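Local coordinates for CRISPR-associated protein, Cse2 family (Thermobifida fusca, PDB 4H79) that probably serves as the small CasB (Cse2) subunit of the type I-E CRISPR Cascade complex, where it binds nucleic acid, at residues L63-D67 / R68-D72; R120-S124 / S125-E129; K145-A148 / Q149-E153. All blocks are in the same frame, centred on the assembly; numbering follows the deposited sequence.

Interaction 1 (L63-D67 / R68-D72); sequences LILDD and RFYAD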
loop_
_atom_site.group_PDB
_atom_site.type_symbol
_atom_site.label_atom_id
_atom_site.label_comp_id
_atom_site.label_asym_id
_atom_site.label_seq_id
_atom_site.Cartn_x
_atom_site.Cartn_y
_atom_site.Cartn_z
ATOM N N LEU A 63 -9.430 13.441 -4.729
ATOM C CA LEU A 63 -7.953 13.426 -4.734
ATOM C C LEU A 63 -7.430 12.032 -5.017
ATOM O O LEU A 63 -6.449 11.851 -5.732
ATOM C CB LEU A 63 -7.358 13.842 -3.373
ATOM C CG LEU A 63 -7.618 15.178 -2.682
ATOM C CD1 LEU A 63 -7.144 15.125 -1.231
ATOM C CD2 LEU A 63 -6.900 16.271 -3.460
ATOM N N ILE A 64 -8.065 11.046 -4.401
ATOM C CA ILE A 64 -7.619 9.690 -4.548
ATOM C C ILE A 64 -8.099 9.166 -5.904
ATOM O O ILE A 64 -7.269 8.737 -6.721
ATOM C CB ILE A 64 -8.152 8.826 -3.389
ATOM C CG1 ILE A 64 -7.696 9.382 -2.055
ATOM C CG2 ILE A 64 -7.679 7.381 -3.498
ATOM C CD1 ILE A 64 -8.395 8.722 -0.893
ATOM N N LEU A 65 -9.419 9.245 -6.148
ATOM C CA LEU A 65 -10.110 8.450 -7.196
ATOM C C LEU A 65 -10.777 9.334 -8.247
ATOM O O LEU A 65 -11.606 10.148 -7.928
ATOM C CB LEU A 65 -11.180 7.535 -6.577
ATOM C CG LEU A 65 -10.755 6.432 -5.610
ATOM C CD1 LEU A 65 -11.987 5.673 -5.152
ATOM C CD2 LEU A 65 -9.814 5.496 -6.343
ATOM N N ASP A 66 -10.382 9.185 -9.495
ATOM C CA ASP A 66 -11.018 9.948 -10.593
ATOM C C ASP A 66 -11.595 8.963 -11.599
ATOM O O ASP A 66 -11.530 7.733 -11.398
ATOM C CB ASP A 66 -10.035 10.933 -11.261
ATOM C CG ASP A 66 -8.808 10.227 -11.856
ATOM O OD1 ASP A 66 -7.693 10.522 -11.413
ATOM O OD2 ASP A 66 -8.929 9.362 -12.740
ATOM N N ASP A 67 -12.112 9.501 -12.702
ATOM C CA ASP A 67 -12.934 8.674 -13.638
ATOM C C ASP A 67 -12.101 7.536 -14.235
ATOM O O ASP A 67 -12.667 6.512 -14.656
ATOM C CB ASP A 67 -13.554 9.552 -14.745
ATOM C CG ASP A 67 -12.548 10.529 -15.345
ATOM O OD1 ASP A 67 -11.898 11.322 -14.614
ATOM O OD2 ASP A 67 -12.408 10.503 -16.567
ATOM N N ARG A 68 -10.767 7.680 -14.243
ATOM C CA ARG A 68 -9.915 6.619 -14.824
ATOM C C ARG A 68 -10.054 5.327 -14.036
ATOM O O ARG A 68 -9.968 4.245 -14.610
ATOM C CB ARG A 68 -8.436 7.054 -14.888
ATOM C CG ARG A 68 -8.194 8.198 -15.896
ATOM C CD ARG A 68 -6.747 8.669 -15.813
ATOM N NE ARG A 68 -6.477 9.170 -14.457
ATOM C CZ ARG A 68 -5.271 9.463 -13.966
ATOM N NH1 ARG A 68 -4.187 9.312 -14.709
ATOM N NH2 ARG A 68 -5.134 9.918 -12.724
ATOM N N PHE A 69 -10.281 5.443 -12.727
ATOM C CA PHE A 69 -10.478 4.278 -11.832
ATOM C C PHE A 69 -11.742 3.489 -12.178
ATOM O O PHE A 69 -11.728 2.228 -12.190
ATOM C CB PHE A 69 -10.497 4.754 -10.357
ATOM C CG PHE A 69 -10.790 3.667 -9.353
ATOM C CD1 PHE A 69 -9.795 2.766 -8.916
ATOM C CD2 PHE A 69 -12.035 3.569 -8.799
ATOM C CE1 PHE A 69 -10.093 1.785 -7.969
ATOM C CE2 PHE A 69 -12.340 2.596 -7.851
ATOM C CZ PHE A 69 -11.374 1.695 -7.437
ATOM N N TYR A 70 -12.839 4.222 -12.467
ATOM C CA TYR A 70 -14.161 3.601 -12.743
ATOM C C TYR A 70 -14.278 3.132 -14.184
ATOM O O TYR A 70 -15.020 2.194 -14.473
ATOM C CB TYR A 70 -15.330 4.562 -12.401
ATOM C CG TYR A 70 -15.265 4.982 -10.934
ATOM C CD1 TYR A 70 -15.755 4.125 -9.943
ATOM C CD2 TYR A 70 -14.668 6.200 -10.534
ATOM C CE1 TYR A 70 -15.695 4.479 -8.617
ATOM C CE2 TYR A 70 -14.609 6.547 -9.182
ATOM C CZ TYR A 70 -15.123 5.650 -8.242
ATOM O OH TYR A 70 -15.110 5.898 -6.896
ATOM N N ALA A 71 -13.553 3.800 -15.090
ATOM C CA ALA A 71 -13.813 3.641 -16.544
ATOM C C ALA A 71 -13.426 2.258 -17.090
ATOM O O ALA A 71 -13.999 1.805 -18.065
ATOM C CB ALA A 71 -13.102 4.726 -17.340
ATOM N N ASP A 72 -12.411 1.635 -16.488
ATOM C CA ASP A 72 -11.968 0.330 -16.939
ATOM C C ASP A 72 -12.465 -0.823 -16.039
ATOM O O ASP A 72 -12.149 -1.967 -16.301
ATOM C CB ASP A 72 -10.428 0.306 -17.090
ATOM C CG ASP A 72 -9.966 0.565 -18.518
ATOM O OD1 ASP A 72 -10.800 0.747 -19.437
ATOM O OD2 ASP A 72 -8.737 0.584 -18.723
#
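Arg68 turns back on Asp66 and meets its carboxylate with both backbone and side chain. Its backbone N donates to Asp66 OD2 (2.9 Å), which accepts on its anti lone pair, away from the other oxygen. The guanidinium arrives side-on to the same carboxylate: NE reaches OD2 of Asp66 at 3.0 Å on the syn side, somewhat out of the carboxylate plane, while NH2 of Arg68 takes the syn lone pair of Asp66 OD1 at 2.9 Å. Both acceptors lie in the guanidinium plane, and the two flat groups are turned 27° from each other. A bend at chi3 (-61°) curls the arginine chain back for this grip, leaving NH1 to a salt bridge with Glu27. The carboxylate is thus held at both oxygens, OD2 by two donors.

Asp66 is the N-cap of the short helix 67-71, and the Arg68 N to OD2 bond is the capping bond itself; the salt bridge fixes the rotation of the capping group. At Phe69 the backbone N bonds to Asp66 O (2.9 Å), approaching from above the carbonyl plane. The Phe69 ring swings to the other side of the turn, where Leu65 CD2 sits over its face, 3.7 Å from the ring centroid and 13° off the normal, a CH-pi contact. Phe20 of helix 16-33 meets the same ring edge-to-face. Tyr70 crosses Leu65 at about a right angle, with OH 3.6 Å from Leu65 CD1; that hydroxyl is hydrogen-bonded to Glu85 of helix 80-99. The backbone N of Tyr70 makes only a weak bond to Asp67 O, whereas Ala71 N donates to the same Asp67 O at 2.9 Å.

Interaction 2 (R120-S124 / S125-E129); sequences RLMPS and SEIDE
Met122 reaches across the loop with its thioether, and SD comes within 3.4 Å of Asp128 N. The N-H points well at the sulfur (159°), but the bond is weak, as expected for a sulfur acceptor. The same SD lies 3.8 Å from Ile127 CA, and CG of Met122 is 3.6 Å from Glu126 O, so the side chain runs along three successive residues of the returning limb of the loop. Its route starts from the first torsion: chi1 of 59°, with CG between the backbone N and carbonyl carbon, sends CG across to that limb, and beyond the sulfur CE lies alongside Asp128, 4.2 Å from its CB. This is the close-packed side of the contact, where Met122 is buried and also touches Leu131 of helix 129-138 and Phe194 of helix 180-195. Glu126 O, beside the methionine CG, accepts a hydrogen bond from Arg119.

The far end of the loop is looser and largely exposed. Here Glu126 N closes a turn on Pro123 O at 2.9 Å; the bond is nearly straight at the hydrogen, although the donor stands well above the carbonyl plane. Side chains contribute little across this turn: CB of Pro123 and CB of Glu126 are 4.2 Å apart. Further out, Ser125 OG donates to Glu126 OE2 at 2.8 Å from above the carboxylate plane, a bond between neighbours along the chain. Asp128 directs its carboxylate onward, OD2 accepting from Leu131 N. The arrangement is that of a helix-to-helix connection: a beta turn over residues 123-126, bridged at its base by Met122, leading to Asp128 as N-cap of helix 129-138.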
loop_
_atom_site.group_PDB
_atom_site.type_symbol
_atom_site.label_atom_id
_atom_site.label_comp_id
_atom_site.label_asym_id
_atom_site.label_seq_id
_atom_site.Cartn_x
_atom_site.Cartn_y
_atom_site.Cartn_z
ATOM N N ARG A 120 14.217 -6.588 4.566
ATOM C CA ARG A 120 15.389 -5.632 4.526
ATOM C C ARG A 120 15.560 -4.926 5.846
ATOM O O ARG A 120 16.600 -4.364 6.127
ATOM C CB ARG A 120 15.240 -4.563 3.403
ATOM C CG ARG A 120 15.190 -5.125 1.977
ATOM C CD ARG A 120 16.212 -6.178 1.794
ATOM N NE ARG A 120 16.218 -6.562 0.374
ATOM C CZ ARG A 120 17.025 -6.036 -0.535
ATOM N NH1 ARG A 120 17.932 -5.140 -0.184
ATOM N NH2 ARG A 120 16.962 -6.447 -1.783
ATOM N N LEU A 121 14.511 -4.916 6.648
ATOM C CA LEU A 121 14.588 -4.299 8.011
ATOM C C LEU A 121 15.473 -5.079 8.962
ATOM O O LEU A 121 15.830 -4.595 10.013
ATOM C CB LEU A 121 13.182 -4.172 8.641
ATOM C CG LEU A 121 12.215 -3.208 7.945
ATOM C CD1 LEU A 121 10.790 -3.317 8.556
ATOM C CD2 LEU A 121 12.712 -1.765 8.043
ATOM N N MET A 122 15.888 -6.277 8.571
ATOM C CA MET A 122 16.733 -7.103 9.494
ATOM C C MET A 122 17.939 -7.636 8.711
ATOM O O MET A 122 17.929 -7.606 7.469
ATOM C CB MET A 122 15.882 -8.247 10.174
ATOM C CG MET A 122 15.267 -9.147 9.214
ATOM S SD MET A 122 13.718 -9.886 9.886
ATOM C CE MET A 122 12.586 -8.533 9.969
ATOM N N PRO A 123 18.954 -8.132 9.407
ATOM C CA PRO A 123 20.166 -8.672 8.672
ATOM C C PRO A 123 19.713 -9.853 7.797
ATOM O O PRO A 123 18.827 -10.605 8.208
ATOM C CB PRO A 123 21.081 -9.134 9.815
ATOM C CG PRO A 123 20.661 -8.250 11.006
ATOM C CD PRO A 123 19.137 -8.208 10.874
ATOM N N SER A 124 20.269 -10.022 6.595
ATOM C CA SER A 124 19.815 -11.104 5.714
ATOM C C SER A 124 20.150 -12.448 6.354
ATOM O O SER A 124 19.488 -13.424 6.082
ATOM C CB SER A 124 20.391 -11.002 4.311
ATOM O OG SER A 124 21.765 -11.209 4.405
ATOM N N SER A 125 21.155 -12.428 7.229
ATOM C CA SER A 125 21.571 -13.520 8.111
ATOM C C SER A 125 20.417 -13.998 9.077
ATOM O O SER A 125 20.246 -15.200 9.308
ATOM C CB SER A 125 22.867 -13.039 8.852
ATOM O OG SER A 125 23.380 -13.900 9.890
ATOM N N GLU A 126 19.587 -13.063 9.560
ATOM C CA GLU A 126 18.810 -13.221 10.816
ATOM C C GLU A 126 17.318 -12.925 10.639
ATOM O O GLU A 126 16.898 -12.345 9.671
ATOM C CB GLU A 126 19.373 -12.273 11.982
ATOM C CG GLU A 126 20.843 -12.497 12.358
ATOM C CD GLU A 126 21.227 -13.991 12.609
ATOM O OE1 GLU A 126 20.312 -14.814 12.926
ATOM O OE2 GLU A 126 22.448 -14.354 12.505
ATOM N N ILE A 127 16.519 -13.305 11.617
ATOM C CA ILE A 127 15.150 -12.895 11.691
ATOM C C ILE A 127 14.911 -12.164 13.055
ATOM O O ILE A 127 15.182 -12.729 14.106
ATOM C CB ILE A 127 14.225 -14.096 11.564
ATOM C CG1 ILE A 127 14.215 -14.597 10.086
ATOM C CG2 ILE A 127 12.829 -13.701 12.082
ATOM C CD1 ILE A 127 13.210 -15.715 9.825
ATOM N N ASP A 128 14.458 -10.907 13.026
ATOM C CA ASP A 128 14.000 -10.201 14.263
ATOM C C ASP A 128 12.617 -10.789 14.612
ATOM O O ASP A 128 11.635 -10.531 13.925
ATOM C CB ASP A 128 13.953 -8.695 13.977
ATOM C CG ASP A 128 13.158 -7.871 15.023
ATOM O OD1 ASP A 128 13.263 -6.669 14.918
ATOM O OD2 ASP A 128 12.396 -8.336 15.897
ATOM N N GLU A 129 12.569 -11.603 15.655
ATOM C CA GLU A 129 11.362 -12.416 15.965
ATOM C C GLU A 129 10.168 -11.562 16.312
ATOM O O GLU A 129 9.084 -11.846 15.829
ATOM C CB GLU A 129 11.645 -13.467 17.051
ATOM C CG GLU A 129 12.632 -14.479 16.532
ATOM C CD GLU A 129 12.044 -15.413 15.457
ATOM O OE1 GLU A 129 12.882 -16.115 14.828
ATOM O OE2 GLU A 129 10.777 -15.475 15.241
#

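Interaction 3 (K145-A148 / Q149-E153); sequences KALA and QRLRE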
loop_
_atom_site.group_PDB
_atom_site.type_symbol
_atom_site.label_atom_id
_atom_site.label_comp_id
_atom_site.label_asym_id
_atom_site.label_seq_id
_atom_site.Cartn_x
_atom_site.Cartn_y
_atom_site.Cartn_z
ATOM N N LYS A 145 -10.124 -1.977 8.612
ATOM C CA LYS A 145 -9.575 -0.990 9.577
ATOM C C LYS A 145 -8.326 -1.536 10.319
ATOM O O LYS A 145 -7.328 -0.818 10.495
ATOM C CB LYS A 145 -10.659 -0.551 10.561
ATOM C CG LYS A 145 -10.155 0.309 11.708
ATOM C CD LYS A 145 -11.209 1.344 12.095
ATOM C CE LYS A 145 -11.491 1.260 13.583
ATOM N NZ LYS A 145 -11.664 2.579 14.245
ATOM N N ALA A 146 -8.384 -2.782 10.786
ATOM C CA ALA A 146 -7.268 -3.371 11.519
ATOM C C ALA A 146 -6.115 -3.618 10.563
ATOM O O ALA A 146 -4.953 -3.398 10.922
ATOM C CB ALA A 146 -7.689 -4.676 12.218
ATOM N N LEU A 147 -6.434 -4.065 9.344
ATOM C CA LEU A 147 -5.434 -4.333 8.346
ATOM C C LEU A 147 -4.672 -3.032 8.006
ATOM O O LEU A 147 -3.429 -3.033 7.960
ATOM C CB LEU A 147 -6.059 -4.907 7.067
ATOM C CG LEU A 147 -5.120 -5.172 5.873
ATOM C CD1 LEU A 147 -3.946 -6.096 6.256
ATOM C CD2 LEU A 147 -5.962 -5.752 4.695
ATOM N N ALA A 148 -5.415 -1.935 7.801
ATOM C CA ALA A 148 -4.773 -0.632 7.519
ATOM C C ALA A 148 -3.900 -0.183 8.681
ATOM O O ALA A 148 -2.816 0.342 8.433
ATOM C CB ALA A 148 -5.836 0.451 7.207
ATOM N N GLN A 149 -4.386 -0.321 9.937
ATOM C CA GLN A 149 -3.612 0.128 11.148
ATOM C C GLN A 149 -2.315 -0.694 11.249
ATOM O O GLN A 149 -1.256 -0.146 11.559
ATOM C CB GLN A 149 -4.385 -0.032 12.472
ATOM C CG GLN A 149 -5.531 0.978 12.607
ATOM C CD GLN A 149 -6.604 0.652 13.658
ATOM O OE1 GLN A 149 -6.787 -0.494 14.049
ATOM N NE2 GLN A 149 -7.340 1.672 14.084
ATOM N N ARG A 150 -2.422 -2.017 10.995
ATOM C CA ARG A 150 -1.239 -2.913 11.089
ATOM C C ARG A 150 -0.270 -2.582 9.976
ATOM O O ARG A 150 0.941 -2.554 10.202
ATOM C CB ARG A 150 -1.600 -4.395 11.139
ATOM C CG ARG A 150 -2.273 -4.734 12.482
ATOM C CD ARG A 150 -2.954 -6.089 12.370
ATOM N NE ARG A 150 -3.735 -6.363 13.577
ATOM C CZ ARG A 150 -4.205 -7.557 13.897
ATOM N NH1 ARG A 150 -3.963 -8.604 13.096
ATOM N NH2 ARG A 150 -4.922 -7.705 15.006
ATOM N N LEU A 151 -0.773 -2.343 8.774
ATOM C CA LEU A 151 0.138 -1.972 7.675
ATOM C C LEU A 151 0.846 -0.626 7.956
ATOM O O LEU A 151 1.984 -0.396 7.578
ATOM C CB LEU A 151 -0.636 -1.867 6.349
ATOM C CG LEU A 151 -0.907 -3.266 5.721
ATOM C CD1 LEU A 151 -1.956 -3.197 4.593
ATOM C CD2 LEU A 151 0.399 -4.007 5.307
ATOM N N ARG A 152 0.125 0.310 8.529
ATOM C CA ARG A 152 0.715 1.632 8.832
ATOM C C ARG A 152 1.987 1.479 9.724
ATOM O O ARG A 152 3.014 2.159 9.526
ATOM C CB ARG A 152 -0.362 2.527 9.494
ATOM C CG ARG A 152 0.151 3.870 9.888
ATOM C CD ARG A 152 -0.860 4.729 10.708
ATOM N NE ARG A 152 -0.364 6.125 10.662
ATOM C CZ ARG A 152 0.808 6.583 11.137
ATOM N NH1 ARG A 152 1.145 7.889 10.991
ATOM N NH2 ARG A 152 1.651 5.766 11.767
ATOM N N GLU A 153 1.915 0.598 10.709
ATOM C CA GLU A 153 3.078 0.379 11.611
ATOM C C GLU A 153 4.278 -0.128 10.807
ATOM O O GLU A 153 5.408 0.266 11.046
ATOM C CB GLU A 153 2.761 -0.631 12.744
ATOM C CG GLU A 153 1.619 -0.168 13.666
ATOM C CD GLU A 153 1.161 -1.256 14.671
ATOM O OE1 GLU A 153 1.678 -2.422 14.626
ATOM O OE2 GLU A 153 0.277 -0.970 15.529
#
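Leu147 and Leu151 run alongside each other one turn apart, their branches extending in the same direction, with their CD1 methyls 3.9 Å from each other. Leu151 CD1 is also 3.9 Å from Leu147 CG, so this one methyl packs against the CG-CD1 branch of Leu147. Val138 and Leu174, from helices 129-138 and 167-176, touch both residues on this buried face.

Gln149 can be followed outward on the more exposed side. Its CB lies 3.6 Å from Lys145 O, the carbonyl that accepts the Gln149 backbone N at 3.0 Å. CG comes closer to Lys145 O, 3.3 Å away, because chi1 of -71° places it beside the backbone N and back along the preceding turn. CD stays over the same carbonyl oxygen, and at the amide the branches part: OE1 lies 3.6 Å from Lys145 O and next to Ala146 CA, while NE2 rests 3.9 Å from Lys145 CG. The contact is packing of the amide end of Gln149, NE2 and CD, against Lys145 CG.

Successive i to i+4 backbone bonds, from Gln149 N through Arg152 N, make this a regular alpha helix, with Leu147 and Leu151 on the face buried against neighbouring helices and Lys145 and Gln149 on an exposed one, as in an amphipathic helix of an all-helical protein.

From the N terminus, interaction 1 comes first, turning the chain from helix 61-64 into helix 67-71 against helices 16-33 and 80-99. Interaction 2 follows helix 114-119 and closes the loop that enters helix 129-138, beside helix 180-195. Interaction 3 lies within helix 144-160 and closes no loop. The three are in series; none encloses or crosses another. Interactions 1 and 2 sit on opposite sides of the chain's centre, their centres 39 Å apart, whereas interaction 3 is nearer the middle. Helix 80-99 is shared by interactions 1 and 3, and helix 129-138 by interactions 2 and 3, linking all three through this all-helical fold.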